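Long-range contacts in dehydrogenase (Sinorhizobium meliloti, PDB 3UOE), which is probably an oxidoreductase of the LDH2/MDH2 family, to which malate and L-lactate dehydrogenases belong: residues 56-64 / 332-342; 117-128 / 286-294. All coordinates share one frame; numbering follows the deposited sequence.

Overall arrangement
Contacts 1 and 2 lie in different parts of one chain, with centres 30 Å apart and nearest atoms about 13 Å apart, so they do not touch. Along the sequence contact 2 is nested inside the loop that contact 1 closes. Contact 1 brings the late helix 327-339 and the strand after it back onto the end of helix 46-61; its centre lies about 15 Å from the centre of the chain. Contact 2 lays helix 109-127 on strand 285-291 of the large mixed sheet, its own centre about 20 Å from that of the chain and within reach of the second subunit. One is held by a charged network beside an apolar patch, the other mainly by aliphatic packing.

Contact 1: residues 56-64 / 332-342; sequences LLEAELRGL and RRAAAAKTGIE
R333 grips E58 in a side-on, two-pronged salt bridge where two helices cross at 100°, the end of 56-61 against 332-339. The first helix closes in a Schellman motif, with G63 as its positive-phi residue.

The charged part is a three-residue network. R333 gives NE to E58 OE1 and NH2 to E58 OE2, each bond 2.7 Å long and each using the syn lone pair of its oxygen; carboxylate and guanidinium lie only 7° from coplanar. CG of R333 stands anti to its backbone N (chi1 -174°) and the chain runs on extended, which carries the guanidinium along L61 to the acid. E58 OE1 also pairs with R62 NH1, and R62 NH2 has a second acid, E148. The shared carboxylate probably offsets the closeness of the two arginines.

The apolar part centres on I341, just past the second helix. Its CD1 meets L57 CD1 at 3.3 Å and L61 CD2 at 3.7 Å, while P28 and L31 of helix 28-41 pack on the same isoleucine. L61 CD2 also reaches A336 CB, and L61 CD1 sits over one face of the R333 guanidinium.

Waters and backbone oxygens finish the join. One water bridges E60 OE1 and E342 O, while E60 OE2 takes L69 N. R332 NE reaches R62 O at 2.9 Å from above the carbonyl plane, and a second water links that oxygen to R332 NH2.

Contact 2: residues 117-128 / 286-294; sequences MRVTRRILKETG and DLLILIDPS
L290 points its side chain from strand 286-291 toward helix 117-127, between T120 and L124. Its CD1 lies 3.2 Å from T120 OG1, and its CB is 3.7 Å from L124 CD1; both helix side chains cross it at about a right angle. L124 rests on the strand there with both methyls, its CD2 3.7 Å from L290 O. Without those two methyls, as with an alanine here, L290 CB and the backbone beside it would probably lose their apolar cover, opening a gap beneath the last turn of the helix. Two residues back along the strand, L288 CD2 touches M117 CB at 3.9 Å. CG of L288 is swung anti to the backbone N (chi1 172°), which turns that methyl toward CA and CB of M117, a selenomethionine.

At the far end the packing gives way to backbone. G128, the first residue past the helix and with positive phi, turns its carbonyl to D292 N, a bond of 3.0 Å and 165° at the hydrogen; I291 CA adds a CH···O contact to the same oxygen.

Farther out, T120 OG1 is bonded back to A116 O, which fixes the hydroxyl beside L290. D292 OD1 accepts S294 N in an Asx turn as the strand ends. R121, at the margin, is turned to a salt bridge with D153.

The whole is helix-on-sheet packing: strand 285-291 runs between 129-137 and 156-161, both antiparallel to it, helix 109-127 packs on one face and leads through G128 straight into 129-137, W94 of strand 91-96 packs on T120, and L263 of the second subunit reaches I291.

Contact 1: residues 56-64 / 332-342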
# COMPACT_ATOMS: atom_id res chain seq x y z
N LEU A 56 15.96 -17.50 0.28
CA LEU A 56 15.87 -17.96 1.66
C LEU A 56 17.09 -17.49 2.46
O LEU A 56 16.96 -17.08 3.61
CB LEU A 56 15.73 -19.48 1.71
CG LEU A 56 14.54 -20.06 0.93
CD1 LEU A 56 14.38 -21.56 1.19
CD2 LEU A 56 13.21 -19.34 1.26
N LEU A 57 18.26 -17.55 1.85
CA LEU A 57 19.49 -17.09 2.50
C LEU A 57 19.47 -15.58 2.77
O LEU A 57 19.93 -15.12 3.83
CB LEU A 57 20.71 -17.47 1.66
CG LEU A 57 21.44 -18.74 2.09
CD1 LEU A 57 22.34 -18.43 3.28
CD2 LEU A 57 20.49 -19.88 2.43
N GLU A 58 18.95 -14.81 1.82
CA GLU A 58 18.84 -13.37 2.01
C GLU A 58 17.89 -13.06 3.17
O GLU A 58 18.16 -12.17 3.97
CB GLU A 58 18.36 -12.67 0.73
CG GLU A 58 19.42 -12.57 -0.38
CD GLU A 58 20.65 -11.76 0.02
OE1 GLU A 58 20.54 -10.80 0.81
OE2 GLU A 58 21.75 -12.08 -0.47
N ALA A 59 16.80 -13.81 3.27
CA ALA A 59 15.89 -13.68 4.40
C ALA A 59 16.64 -13.94 5.72
O ALA A 59 16.60 -13.10 6.63
CB ALA A 59 14.70 -14.64 4.26
N GLU A 60 17.32 -15.08 5.81
CA GLU A 60 18.15 -15.42 6.97
C GLU A 60 19.14 -14.30 7.29
O GLU A 60 19.19 -13.81 8.41
CB GLU A 60 18.92 -16.72 6.73
CG GLU A 60 18.07 -17.94 6.54
CD GLU A 60 17.38 -18.39 7.82
OE1 GLU A 60 17.58 -17.75 8.87
OE2 GLU A 60 16.62 -19.38 7.77
N LEU A 61 19.92 -13.89 6.29
CA LEU A 61 20.95 -12.86 6.49
C LEU A 61 20.38 -11.54 6.99
O LEU A 61 21.05 -10.80 7.72
CB LEU A 61 21.75 -12.63 5.19
CG LEU A 61 22.66 -13.73 4.65
CD1 LEU A 61 23.07 -13.43 3.21
CD2 LEU A 61 23.90 -13.95 5.54
N ARG A 62 19.15 -11.24 6.58
CA ARG A 62 18.54 -9.95 6.91
C ARG A 62 17.71 -9.97 8.19
O ARG A 62 17.05 -8.99 8.53
CB ARG A 62 17.69 -9.45 5.74
CG ARG A 62 18.50 -9.14 4.50
CD ARG A 62 17.63 -8.89 3.29
NE ARG A 62 18.36 -8.11 2.31
CZ ARG A 62 18.61 -8.52 1.07
NH1 ARG A 62 18.14 -9.68 0.64
NH2 ARG A 62 19.30 -7.74 0.24
N GLY A 63 17.75 -11.09 8.91
CA GLY A 63 17.01 -11.20 10.15
C GLY A 63 15.53 -11.50 9.97
O GLY A 63 14.72 -11.15 10.82
N LEU A 64 15.19 -12.16 8.87
CA LEU A 64 13.81 -12.59 8.63
C LEU A 64 13.74 -14.12 8.47
O LEU A 64 13.41 -14.62 7.39
CB LEU A 64 13.24 -11.89 7.41
CG LEU A 64 11.73 -11.98 7.18
CD1 LEU A 64 10.97 -11.02 8.10
CD2 LEU A 64 11.42 -11.70 5.72
N ARG A 332 21.94 -5.54 8.99
CA ARG A 332 21.90 -6.93 9.46
C ARG A 332 22.57 -7.88 8.48
O ARG A 332 23.29 -8.79 8.89
CB ARG A 332 20.47 -7.37 9.74
CG ARG A 332 19.84 -6.65 10.92
CD ARG A 332 18.46 -7.19 11.28
NE ARG A 332 17.42 -6.77 10.34
CZ ARG A 332 16.72 -5.64 10.44
NH1 ARG A 332 16.96 -4.79 11.43
NH2 ARG A 332 15.78 -5.36 9.54
N ARG A 333 22.38 -7.65 7.18
CA ARG A 333 22.99 -8.54 6.19
C ARG A 333 24.51 -8.50 6.30
O ARG A 333 25.16 -9.54 6.32
CB ARG A 333 22.56 -8.17 4.76
CG ARG A 333 23.06 -9.16 3.73
CD ARG A 333 22.77 -8.69 2.30
NE ARG A 333 22.95 -9.78 1.35
CZ ARG A 333 24.14 -10.20 0.92
NH1 ARG A 333 25.26 -9.63 1.34
NH2 ARG A 333 24.21 -11.21 0.06
N ALA A 334 25.05 -7.29 6.37
CA ALA A 334 26.49 -7.09 6.46
C ALA A 334 27.08 -7.80 7.67
O ALA A 334 28.17 -8.35 7.60
CB ALA A 334 26.83 -5.60 6.49
N ALA A 335 26.36 -7.80 8.79
CA ALA A 335 26.85 -8.42 10.01
C ALA A 335 26.77 -9.95 9.97
O ALA A 335 27.64 -10.64 10.49
CB ALA A 335 26.11 -7.87 11.23
N ALA A 336 25.74 -10.48 9.33
CA ALA A 336 25.57 -11.93 9.28
C ALA A 336 26.49 -12.58 8.25
O ALA A 336 26.91 -13.72 8.40
CB ALA A 336 24.11 -12.30 9.02
N ALA A 337 26.80 -11.85 7.18
CA ALA A 337 27.72 -12.38 6.19
C ALA A 337 29.08 -12.57 6.85
O ALA A 337 29.85 -13.46 6.50
CB ALA A 337 27.83 -11.45 4.97
N LYS A 338 29.35 -11.72 7.83
CA LYS A 338 30.60 -11.77 8.56
C LYS A 338 30.57 -12.89 9.61
O LYS A 338 31.43 -13.78 9.61
CB LYS A 338 30.84 -10.42 9.26
CG LYS A 338 32.29 -10.10 9.56
CD LYS A 338 32.93 -9.32 8.42
CE LYS A 338 34.33 -8.84 8.79
NZ LYS A 338 34.99 -8.10 7.68
N THR A 339 29.57 -12.85 10.48
CA THR A 339 29.55 -13.72 11.65
C THR A 339 28.86 -15.05 11.40
O THR A 339 29.02 -15.99 12.18
CB THR A 339 28.84 -13.01 12.82
OG1 THR A 339 27.43 -12.98 12.57
CG2 THR A 339 29.35 -11.59 12.96
N GLY A 340 28.10 -15.14 10.31
CA GLY A 340 27.38 -16.37 9.99
C GLY A 340 25.89 -16.31 10.29
O GLY A 340 25.39 -15.35 10.88
N ILE A 341 25.18 -17.35 9.86
CA ILE A 341 23.75 -17.48 10.08
C ILE A 341 23.43 -18.42 11.25
O ILE A 341 23.97 -19.53 11.34
CB ILE A 341 23.05 -17.98 8.80
CG1 ILE A 341 22.93 -16.85 7.78
CG2 ILE A 341 21.67 -18.57 9.11
CD1 ILE A 341 22.80 -17.34 6.36
N GLU A 342 22.56 -17.98 12.15
CA GLU A 342 22.08 -18.87 13.20
C GLU A 342 20.76 -19.51 12.80
O GLU A 342 19.78 -18.82 12.54
CB GLU A 342 21.91 -18.12 14.52
CG GLU A 342 23.16 -17.41 14.98
CD GLU A 342 23.33 -17.43 16.49
OE1 GLU A 342 22.30 -17.45 17.20
OE2 GLU A 342 24.49 -17.44 16.95
O HOH W 1 17.52 -18.75 11.29
O HOH W 2 14.80 -7.72 7.89

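Contact 2: residues 117-128 / 286-294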
# COMPACT_ATOMS: atom_id res chain seq x y z
N MSE A 117 9.46 -10.49 -14.21
CA MSE A 117 10.13 -9.20 -14.15
C MSE A 117 10.93 -8.94 -15.42
O MSE A 117 10.90 -7.84 -15.97
CB MSE A 117 11.02 -9.09 -12.91
CG MSE A 117 11.66 -7.72 -12.77
SE MSE A 117 12.67 -7.40 -11.12
CE MSE A 117 11.42 -8.18 -9.83
N ARG A 118 11.66 -9.95 -15.88
CA ARG A 118 12.46 -9.80 -17.10
C ARG A 118 11.56 -9.45 -18.28
O ARG A 118 11.87 -8.56 -19.07
CB ARG A 118 13.23 -11.08 -17.39
CG ARG A 118 13.79 -11.16 -18.81
CD ARG A 118 14.39 -12.54 -19.11
NE ARG A 118 13.38 -13.59 -19.28
CZ ARG A 118 12.72 -13.81 -20.41
NH1 ARG A 118 12.97 -13.06 -21.48
NH2 ARG A 118 11.82 -14.78 -20.48
N VAL A 119 10.45 -10.16 -18.40
CA VAL A 119 9.52 -9.97 -19.50
C VAL A 119 8.81 -8.61 -19.42
O VAL A 119 8.69 -7.90 -20.41
CB VAL A 119 8.48 -11.11 -19.55
CG1 VAL A 119 7.36 -10.78 -20.54
CG2 VAL A 119 9.16 -12.44 -19.89
N THR A 120 8.34 -8.24 -18.23
CA THR A 120 7.63 -6.98 -18.12
C THR A 120 8.56 -5.79 -18.30
O THR A 120 8.17 -4.79 -18.88
CB THR A 120 6.85 -6.85 -16.79
OG1 THR A 120 7.76 -6.96 -15.69
CG2 THR A 120 5.80 -7.94 -16.70
N ARG A 121 9.79 -5.92 -17.82
CA ARG A 121 10.77 -4.84 -17.94
C ARG A 121 11.03 -4.42 -19.40
O ARG A 121 11.24 -3.24 -19.69
CB ARG A 121 12.09 -5.21 -17.26
CG ARG A 121 13.08 -4.07 -17.21
CD ARG A 121 14.42 -4.47 -16.62
NE ARG A 121 15.38 -3.37 -16.73
CZ ARG A 121 16.68 -3.48 -16.47
NH1 ARG A 121 17.18 -4.64 -16.09
NH2 ARG A 121 17.48 -2.42 -16.61
N ARG A 122 11.00 -5.40 -20.31
CA ARG A 122 11.23 -5.15 -21.73
C ARG A 122 10.24 -4.14 -22.31
O ARG A 122 10.58 -3.32 -23.16
CB ARG A 122 11.15 -6.47 -22.50
CG ARG A 122 12.35 -7.38 -22.28
CD ARG A 122 11.96 -8.86 -22.26
NE ARG A 122 11.80 -9.42 -23.60
CZ ARG A 122 11.35 -10.66 -23.84
NH1 ARG A 122 11.01 -11.46 -22.84
NH2 ARG A 122 11.24 -11.09 -25.09
N ILE A 123 9.01 -4.20 -21.82
CA ILE A 123 7.89 -3.41 -22.31
C ILE A 123 7.90 -1.96 -21.79
O ILE A 123 7.36 -1.05 -22.42
CB ILE A 123 6.56 -4.15 -21.95
CG1 ILE A 123 6.01 -4.89 -23.17
CG2 ILE A 123 5.51 -3.22 -21.35
CD1 ILE A 123 6.83 -6.08 -23.57
N LEU A 124 8.54 -1.76 -20.64
CA LEU A 124 8.55 -0.47 -19.94
C LEU A 124 9.06 0.71 -20.78
O LEU A 124 8.59 1.84 -20.62
CB LEU A 124 9.37 -0.58 -18.66
CG LEU A 124 8.72 -1.12 -17.40
CD1 LEU A 124 9.67 -0.87 -16.21
CD2 LEU A 124 7.38 -0.45 -17.15
N LYS A 125 10.04 0.45 -21.63
CA LYS A 125 10.57 1.48 -22.52
C LYS A 125 9.44 2.13 -23.31
O LYS A 125 9.41 3.35 -23.50
CB LYS A 125 11.59 0.86 -23.47
CG LYS A 125 12.24 1.83 -24.44
CD LYS A 125 12.85 3.02 -23.72
CE LYS A 125 14.11 3.50 -24.44
NZ LYS A 125 15.24 2.55 -24.21
N GLU A 126 8.48 1.31 -23.75
CA GLU A 126 7.31 1.81 -24.48
C GLU A 126 6.19 2.30 -23.56
O GLU A 126 5.55 3.30 -23.85
CB GLU A 126 6.74 0.72 -25.40
CG GLU A 126 7.76 -0.01 -26.25
CD GLU A 126 8.40 0.89 -27.28
OE1 GLU A 126 9.65 0.96 -27.32
OE2 GLU A 126 7.65 1.53 -28.05
N THR A 127 5.95 1.59 -22.46
CA THR A 127 4.70 1.80 -21.72
C THR A 127 4.82 2.68 -20.49
O THR A 127 3.86 3.36 -20.13
CB THR A 127 4.03 0.46 -21.34
OG1 THR A 127 4.86 -0.23 -20.39
CG2 THR A 127 3.81 -0.42 -22.58
N GLY A 128 6.00 2.67 -19.86
CA GLY A 128 6.28 3.43 -18.65
C GLY A 128 5.75 2.78 -17.39
O GLY A 128 6.30 2.94 -16.30
N ASP A 286 -0.01 -13.25 -6.91
CA ASP A 286 1.05 -12.25 -6.73
C ASP A 286 0.91 -11.21 -7.82
O ASP A 286 0.49 -11.52 -8.93
CB ASP A 286 2.44 -12.87 -6.82
CG ASP A 286 2.46 -14.33 -6.40
OD1 ASP A 286 2.09 -15.19 -7.22
OD2 ASP A 286 2.84 -14.61 -5.24
N LEU A 287 1.25 -9.98 -7.47
CA LEU A 287 1.24 -8.86 -8.39
C LEU A 287 2.60 -8.19 -8.35
O LEU A 287 3.18 -7.99 -7.27
CB LEU A 287 0.17 -7.85 -8.00
CG LEU A 287 -1.29 -8.26 -8.06
CD1 LEU A 287 -2.21 -7.14 -7.56
CD2 LEU A 287 -1.67 -8.71 -9.48
N LEU A 288 3.09 -7.85 -9.53
CA LEU A 288 4.29 -7.05 -9.69
C LEU A 288 3.96 -5.85 -10.57
O LEU A 288 3.49 -6.00 -11.69
CB LEU A 288 5.41 -7.88 -10.33
CG LEU A 288 6.66 -7.08 -10.71
CD1 LEU A 288 7.39 -6.57 -9.47
CD2 LEU A 288 7.59 -7.89 -11.59
N ILE A 289 4.18 -4.65 -10.05
CA ILE A 289 3.99 -3.45 -10.84
C ILE A 289 5.33 -2.75 -10.98
O ILE A 289 5.96 -2.41 -9.98
CB ILE A 289 3.02 -2.48 -10.18
CG1 ILE A 289 1.61 -3.06 -10.19
CG2 ILE A 289 3.05 -1.13 -10.90
CD1 ILE A 289 0.76 -2.57 -9.05
N LEU A 290 5.76 -2.56 -12.22
CA LEU A 290 6.99 -1.83 -12.50
C LEU A 290 6.66 -0.47 -13.09
O LEU A 290 5.68 -0.31 -13.82
CB LEU A 290 7.89 -2.60 -13.45
CG LEU A 290 8.47 -3.91 -12.92
CD1 LEU A 290 9.17 -4.66 -14.06
CD2 LEU A 290 9.44 -3.63 -11.76
N ILE A 291 7.48 0.52 -12.74
CA ILE A 291 7.33 1.87 -13.26
C ILE A 291 8.71 2.45 -13.57
O ILE A 291 9.60 2.43 -12.72
CB ILE A 291 6.63 2.78 -12.24
CG1 ILE A 291 5.35 2.12 -11.72
CG2 ILE A 291 6.36 4.15 -12.85
CD1 ILE A 291 4.56 3.00 -10.76
N ASP A 292 8.86 2.97 -14.78
CA ASP A 292 10.10 3.61 -15.19
C ASP A 292 10.11 5.05 -14.66
O ASP A 292 9.37 5.89 -15.15
CB ASP A 292 10.20 3.60 -16.72
CG ASP A 292 11.55 4.08 -17.25
OD1 ASP A 292 12.36 4.62 -16.46
OD2 ASP A 292 11.79 3.92 -18.47
N PRO A 293 10.95 5.33 -13.66
CA PRO A 293 11.02 6.71 -13.14
C PRO A 293 11.33 7.72 -14.24
O PRO A 293 10.93 8.89 -14.13
CB PRO A 293 12.18 6.65 -12.13
CG PRO A 293 12.34 5.18 -11.80
CD PRO A 293 11.98 4.46 -13.06
N SER A 294 12.02 7.29 -15.30
CA SER A 294 12.43 8.23 -16.36
C SER A 294 11.24 8.74 -17.19
O SER A 294 11.35 9.76 -17.86
CB SER A 294 13.54 7.64 -17.25
OG SER A 294 13.00 6.79 -18.25